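Local coordinates for protein L-Ala-D/L-Glu Epimerase (Escherichia coli, PDB 1JPD) that belongs to the enolase superfamily, as a member of its mandelate racemase/muconate lactonizing branch, with a barrel domain of the TIM type, at residues A[217-231]-A[240-253]. Numbering follows the deposited sequence.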
loop_
_atom_site.group_PDB
_atom_site.type_symbol
_atom_site.label_atom_id
_atom_site.label_comp_id
_atom_site.label_asym_id
_atom_site.label_seq_id
_atom_site.Cartn_x
_atom_site.Cartn_y
_atom_site.Cartn_z
ATOM N N GLU A 217 -4.384 -21.970 8.779
ATOM C CA GLU A 217 -4.884 -22.228 10.128
ATOM C C GLU A 217 -4.425 -23.587 10.639
ATOM O O GLU A 217 -4.617 -23.917 11.812
ATOM C CB GLU A 217 -6.412 -22.195 10.146
ATOM C CG GLU A 217 -7.006 -20.836 9.889
ATOM C CD GLU A 217 -8.515 -20.851 9.932
ATOM O OE1 GLU A 217 -9.109 -21.736 9.279
ATOM O OE2 GLU A 217 -9.100 -19.975 10.610
ATOM N N ASN A 218 -3.807 -24.358 9.749
ATOM C CA ASN A 218 -3.341 -25.700 10.058
ATOM C C ASN A 218 -1.931 -25.833 10.623
ATOM O O ASN A 218 -1.384 -26.933 10.647
ATOM C CB ASN A 218 -3.445 -26.577 8.808
ATOM C CG ASN A 218 -4.821 -26.525 8.171
ATOM O OD1 ASN A 218 -5.834 -26.374 8.859
ATOM N ND2 ASN A 218 -4.866 -26.671 6.848
ATOM N N PHE A 219 -1.324 -24.740 11.066
ATOM C CA PHE A 219 0.018 -24.835 11.629
ATOM C C PHE A 219 0.403 -23.577 12.387
ATOM O O PHE A 219 -0.026 -22.478 12.039
ATOM C CB PHE A 219 1.047 -25.155 10.527
ATOM C CG PHE A 219 1.320 -24.020 9.571
ATOM C CD1 PHE A 219 2.280 -23.050 9.874
ATOM C CD2 PHE A 219 0.641 -23.934 8.351
ATOM C CE1 PHE A 219 2.562 -22.008 8.976
ATOM C CE2 PHE A 219 0.915 -22.899 7.446
ATOM C CZ PHE A 219 1.879 -21.935 7.759
ATOM N N ILE A 220 1.190 -23.739 13.446
ATOM C CA ILE A 220 1.621 -22.590 14.234
ATOM C C ILE A 220 2.661 -21.828 13.414
ATOM O O ILE A 220 3.741 -22.346 13.117
ATOM C CB ILE A 220 2.229 -23.037 15.584
ATOM C CG1 ILE A 220 1.207 -23.888 16.345
ATOM C CG2 ILE A 220 2.610 -21.818 16.417
ATOM C CD1 ILE A 220 1.765 -24.588 17.572
ATOM N N HIS A 221 2.321 -20.600 13.046
ATOM C CA HIS A 221 3.202 -19.764 12.238
ATOM C C HIS A 221 4.541 -19.481 12.902
ATOM O O HIS A 221 4.595 -18.948 14.007
ATOM C CB HIS A 221 2.497 -18.441 11.904
ATOM C CG HIS A 221 1.221 -18.612 11.138
ATOM N ND1 HIS A 221 0.396 -17.557 10.818
ATOM C CD2 HIS A 221 0.628 -19.720 10.632
ATOM C CE1 HIS A 221 -0.650 -18.007 10.150
ATOM N NE2 HIS A 221 -0.534 -19.316 10.023
ATOM N N PRO A 222 5.643 -19.848 12.234
ATOM C CA PRO A 222 6.990 -19.618 12.765
ATOM C C PRO A 222 7.431 -18.157 12.641
ATOM O O PRO A 222 8.398 -17.739 13.277
ATOM C CB PRO A 222 7.855 -20.574 11.939
ATOM C CG PRO A 222 7.145 -20.635 10.643
ATOM C CD PRO A 222 5.697 -20.746 11.069
ATOM N N LEU A 223 6.738 -17.393 11.799
ATOM C CA LEU A 223 7.035 -15.968 11.627
ATOM C C LEU A 223 5.718 -15.300 11.313
ATOM O O LEU A 223 4.763 -15.958 10.897
ATOM C CB LEU A 223 8.022 -15.706 10.481
ATOM C CG LEU A 223 7.541 -15.804 9.028
ATOM C CD1 LEU A 223 8.626 -15.265 8.099
ATOM C CD2 LEU A 223 7.208 -17.242 8.686
ATOM N N PRO A 224 5.637 -13.986 11.522
ATOM C CA PRO A 224 4.379 -13.300 11.228
ATOM C C PRO A 224 4.055 -13.478 9.747
ATOM O O PRO A 224 4.956 -13.426 8.895
ATOM C CB PRO A 224 4.688 -11.843 11.574
ATOM C CG PRO A 224 5.818 -11.941 12.576
ATOM C CD PRO A 224 6.661 -13.042 11.999
ATOM N N ILE A 225 2.782 -13.707 9.440
ATOM C CA ILE A 225 2.353 -13.871 8.056
ATOM C C ILE A 225 1.342 -12.762 7.767
ATOM O O ILE A 225 0.331 -12.636 8.461
ATOM C CB ILE A 225 1.751 -15.286 7.821
ATOM C CG1 ILE A 225 2.834 -16.344 8.075
ATOM C CG2 ILE A 225 1.230 -15.411 6.392
ATOM C CD1 ILE A 225 2.460 -17.759 7.658
ATOM N N CYS A 226 1.627 -11.952 6.749
ATOM C CA CYS A 226 0.776 -10.801 6.406
ATOM C C CYS A 226 -0.243 -10.968 5.286
ATOM O O CYS A 226 0.033 -11.576 4.252
ATOM C CB CYS A 226 1.655 -9.587 6.070
ATOM S SG CYS A 226 0.764 -8.014 5.990
ATOM N N ALA A 227 -1.421 -10.393 5.500
ATOM C CA ALA A 227 -2.492 -10.438 4.515
ATOM C C ALA A 227 -2.365 -9.220 3.612
ATOM O O ALA A 227 -2.159 -8.099 4.093
ATOM C CB ALA A 227 -3.851 -10.429 5.209
ATOM N N ASP A 228 -2.471 -9.449 2.304
ATOM C CA ASP A 228 -2.391 -8.375 1.320
ATOM C C ASP A 228 -3.675 -8.395 0.499
ATOM O O ASP A 228 -4.591 -7.618 0.755
ATOM C CB ASP A 228 -1.182 -8.578 0.406
ATOM C CG ASP A 228 -0.938 -7.389 -0.515
ATOM O OD1 ASP A 228 -1.698 -6.396 -0.434
ATOM O OD2 ASP A 228 0.024 -7.454 -1.316
ATOM N N GLU A 229 -3.746 -9.287 -0.485
ATOM C CA GLU A 229 -4.947 -9.379 -1.302
ATOM C C GLU A 229 -6.133 -9.793 -0.436
ATOM O O GLU A 229 -7.262 -9.440 -0.735
ATOM C CB GLU A 229 -4.764 -10.376 -2.461
ATOM C CG GLU A 229 -3.909 -9.849 -3.622
ATOM C CD GLU A 229 -2.407 -9.907 -3.339
ATOM O OE1 GLU A 229 -2.012 -9.998 -2.151
ATOM O OE2 GLU A 229 -1.614 -9.849 -4.306
ATOM N N SER A 230 -5.876 -10.519 0.648
ATOM C CA SER A 230 -6.955 -10.969 1.528
ATOM C C SER A 230 -7.488 -9.891 2.456
ATOM O O SER A 230 -8.497 -10.099 3.120
ATOM C CB SER A 230 -6.502 -12.157 2.374
ATOM O OG SER A 230 -6.138 -13.255 1.558
ATOM N N CYS A 231 -6.822 -8.745 2.506
ATOM C CA CYS A 231 -7.263 -7.658 3.370
ATOM C C CYS A 231 -7.662 -6.371 2.647
ATOM O O CYS A 231 -6.809 -5.716 2.050
ATOM C CB CYS A 231 -6.166 -7.312 4.364
ATOM S SG CYS A 231 -6.523 -5.801 5.272
ATOM N N LEU A 240 -9.826 -12.989 8.531
ATOM C CA LEU A 240 -8.382 -13.006 8.718
ATOM C C LEU A 240 -7.914 -13.553 10.072
ATOM O O LEU A 240 -6.850 -14.164 10.160
ATOM C CB LEU A 240 -7.812 -11.599 8.507
ATOM C CG LEU A 240 -8.048 -10.924 7.148
ATOM C CD1 LEU A 240 -7.330 -9.582 7.131
ATOM C CD2 LEU A 240 -7.548 -11.809 6.015
ATOM N N LYS A 241 -8.704 -13.337 11.120
ATOM C CA LYS A 241 -8.339 -13.796 12.459
ATOM C C LYS A 241 -8.052 -15.296 12.480
ATOM O O LYS A 241 -8.940 -16.100 12.227
ATOM C CB LYS A 241 -9.459 -13.447 13.454
ATOM C CG LYS A 241 -9.003 -13.351 14.910
ATOM C CD LYS A 241 -7.777 -12.449 15.045
ATOM C CE LYS A 241 -7.130 -12.554 16.425
ATOM N NZ LYS A 241 -5.695 -12.120 16.395
ATOM N N GLY A 242 -6.806 -15.668 12.770
ATOM C CA GLY A 242 -6.448 -17.076 12.802
ATOM C C GLY A 242 -5.719 -17.540 11.558
ATOM O O GLY A 242 -5.314 -18.702 11.453
ATOM N N ARG A 243 -5.564 -16.638 10.594
ATOM C CA ARG A 243 -4.858 -16.964 9.358
ATOM C C ARG A 243 -3.670 -16.036 9.143
ATOM O O ARG A 243 -2.686 -16.427 8.518
ATOM C CB ARG A 243 -5.803 -16.897 8.153
ATOM C CG ARG A 243 -6.877 -17.958 8.195
ATOM C CD ARG A 243 -7.681 -18.051 6.915
ATOM N NE ARG A 243 -8.755 -19.030 7.070
ATOM C CZ ARG A 243 -9.626 -19.362 6.124
ATOM N NH1 ARG A 243 -9.569 -18.798 4.924
ATOM N NH2 ARG A 243 -10.564 -20.259 6.387
ATOM N N TYR A 244 -3.757 -14.823 9.685
ATOM C CA TYR A 244 -2.694 -13.840 9.541
ATOM C C TYR A 244 -2.378 -13.068 10.834
ATOM O O TYR A 244 -3.256 -12.814 11.662
ATOM C CB TYR A 244 -3.061 -12.831 8.440
ATOM C CG TYR A 244 -3.326 -13.430 7.073
ATOM C CD1 TYR A 244 -4.591 -13.898 6.720
ATOM C CD2 TYR A 244 -2.309 -13.531 6.136
ATOM C CE1 TYR A 244 -4.832 -14.452 5.460
ATOM C CE2 TYR A 244 -2.539 -14.083 4.879
ATOM C CZ TYR A 244 -3.798 -14.541 4.545
ATOM O OH TYR A 244 -4.008 -15.085 3.296
ATOM N N GLU A 245 -1.117 -12.684 10.993
ATOM C CA GLU A 245 -0.705 -11.923 12.157
ATOM C C GLU A 245 -0.688 -10.443 11.810
ATOM O O GLU A 245 -0.860 -9.589 12.682
ATOM C CB GLU A 245 0.693 -12.347 12.616
ATOM C CG GLU A 245 0.721 -13.641 13.399
ATOM C CD GLU A 245 0.600 -14.875 12.528
ATOM O OE1 GLU A 245 0.045 -15.882 13.018
ATOM O OE2 GLU A 245 1.073 -14.849 11.367
ATOM N N MET A 246 -0.502 -10.147 10.524
ATOM C CA MET A 246 -0.421 -8.765 10.036
ATOM C C MET A 246 -1.313 -8.500 8.817
ATOM O O MET A 246 -1.619 -9.416 8.051
ATOM C CB MET A 246 1.039 -8.458 9.674
ATOM C CG MET A 246 1.336 -7.037 9.232
ATOM S SD MET A 246 3.081 -6.901 8.743
ATOM C CE MET A 246 3.882 -7.146 10.356
ATOM N N VAL A 247 -1.729 -7.248 8.645
ATOM C CA VAL A 247 -2.549 -6.865 7.500
ATOM C C VAL A 247 -1.828 -5.753 6.754
ATOM O O VAL A 247 -1.251 -4.863 7.373
ATOM C CB VAL A 247 -3.948 -6.347 7.926
ATOM C CG1 VAL A 247 -4.706 -7.432 8.666
ATOM C CG2 VAL A 247 -3.809 -5.111 8.796
ATOM N N ASN A 248 -1.837 -5.814 5.427
ATOM C CA ASN A 248 -1.192 -4.787 4.612
ATOM C C ASN A 248 -2.271 -3.784 4.191
ATOM O O ASN A 248 -3.131 -4.096 3.366
ATOM C CB ASN A 248 -0.561 -5.431 3.374
ATOM C CG ASN A 248 0.169 -4.429 2.496
ATOM O OD1 ASN A 248 -0.313 -3.320 2.267
ATOM N ND2 ASN A 248 1.325 -4.823 1.982
ATOM N N ILE A 249 -2.233 -2.589 4.768
ATOM C CA ILE A 249 -3.214 -1.547 4.458
ATOM C C ILE A 249 -2.829 -0.728 3.227
ATOM O O ILE A 249 -1.713 -0.218 3.136
ATOM C CB ILE A 249 -3.377 -0.556 5.644
ATOM C CG1 ILE A 249 -3.873 -1.300 6.884
ATOM C CG2 ILE A 249 -4.350 0.561 5.265
ATOM C CD1 ILE A 249 -3.845 -0.460 8.155
ATOM N N LYS A 250 -3.761 -0.612 2.284
ATOM C CA LYS A 250 -3.561 0.176 1.064
ATOM C C LYS A 250 -4.819 0.990 0.839
ATOM O O LYS A 250 -5.930 0.443 0.849
ATOM C CB LYS A 250 -3.318 -0.719 -0.142
ATOM C CG LYS A 250 -1.982 -1.402 -0.123
ATOM C CD LYS A 250 -1.744 -2.169 -1.405
ATOM C CE LYS A 250 -0.430 -2.898 -1.334
ATOM N NZ LYS A 250 -0.115 -3.599 -2.598
ATOM N N LEU A 251 -4.649 2.292 0.634
ATOM C CA LEU A 251 -5.795 3.178 0.438
ATOM C C LEU A 251 -6.717 2.791 -0.719
ATOM O O LEU A 251 -7.927 2.983 -0.626
ATOM C CB LEU A 251 -5.327 4.625 0.271
ATOM C CG LEU A 251 -4.488 5.182 1.422
ATOM C CD1 LEU A 251 -4.436 6.695 1.291
ATOM C CD2 LEU A 251 -5.081 4.782 2.760
ATOM N N ASP A 252 -6.162 2.250 -1.801
ATOM C CA ASP A 252 -6.985 1.831 -2.930
ATOM C C ASP A 252 -7.897 0.660 -2.544
ATOM O O ASP A 252 -8.969 0.491 -3.123
ATOM C CB ASP A 252 -6.116 1.422 -4.129
ATOM C CG ASP A 252 -5.403 2.602 -4.775
ATOM O OD1 ASP A 252 -6.087 3.563 -5.190
ATOM O OD2 ASP A 252 -4.156 2.566 -4.879
ATOM N N LYS A 253 -7.475 -0.150 -1.575
ATOM C CA LYS A 253 -8.284 -1.285 -1.138
ATOM C C LYS A 253 -9.266 -0.875 -0.031
ATOM O O LYS A 253 -10.390 -1.372 0.012
ATOM C CB LYS A 253 -7.394 -2.436 -0.639
ATOM C CG LYS A 253 -6.473 -3.053 -1.692
ATOM C CD LYS A 253 -5.672 -4.234 -1.122
ATOM C CE LYS A 253 -4.764 -3.787 0.028
ATOM N NZ LYS A 253 -4.020 -4.922 0.679
HETATM O O HOH W 1 -11.685 -22.347 8.858
HETATM O O HOH W 2 -6.189 -2.534 2.789
#
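Cys226 pairs with Met246 and Ala227 with Val247, making strands 225-227 and 246-249 parallel neighbours in the TIM-type barrel; the short helix 237-240 makes the beta-alpha-beta crossover between them. Ala227 N gives its hydrogen to Met246 O, and Ala227 O takes one from Asn248 N, both at 2.7 Å. On one face the thiol of Cys226 lies against CG of Met246; on the other, the methyl of Ala227 sits over the ring face of Tyr244, a CH-pi contact with CB 3.6 Å from the ring centroid. Beyond that ring, Tyr244 OH hydrogen-bonds Asp213.

Just ahead of strand 246-249, Glu245 is worth following outward. Its CB lies 4.2 Å from Pro224 CB. A bend about the CB-CG bond (chi2 77°) then swings the carboxylate along the chain 217-231 to His221 and the N of Ile225, tying down the loop that leads into strand 225-227. CD comes within 3.2 Å of His221 ND1. OE2 takes two bonds: Ile225 N meets it nearly end-on to the C-O bond, while His221 ND1 comes to its syn lone pair at 2.8 Å. That second bond is almost straight, at 173°. The imidazole and carboxylate planes stand 84° apart, yet OE2 stays in the ring plane. OE1 gets only a weak share of the same N-H. Across the ring, His221 NE2 is bonded to Leu216 O, so both nitrogens are engaged and the ring's rotation is fixed.

Past the strands, Lys253 bends at its third torsion to gather the turn 228-231. Its ammonium forms a salt bridge with Asp228 OD1 and also bonds Asn248 O. The same NZ reaches Asp228 O at 2.8 Å from above the carbonyl plane, while Cys231 N bonds that oxygen from the opposite face.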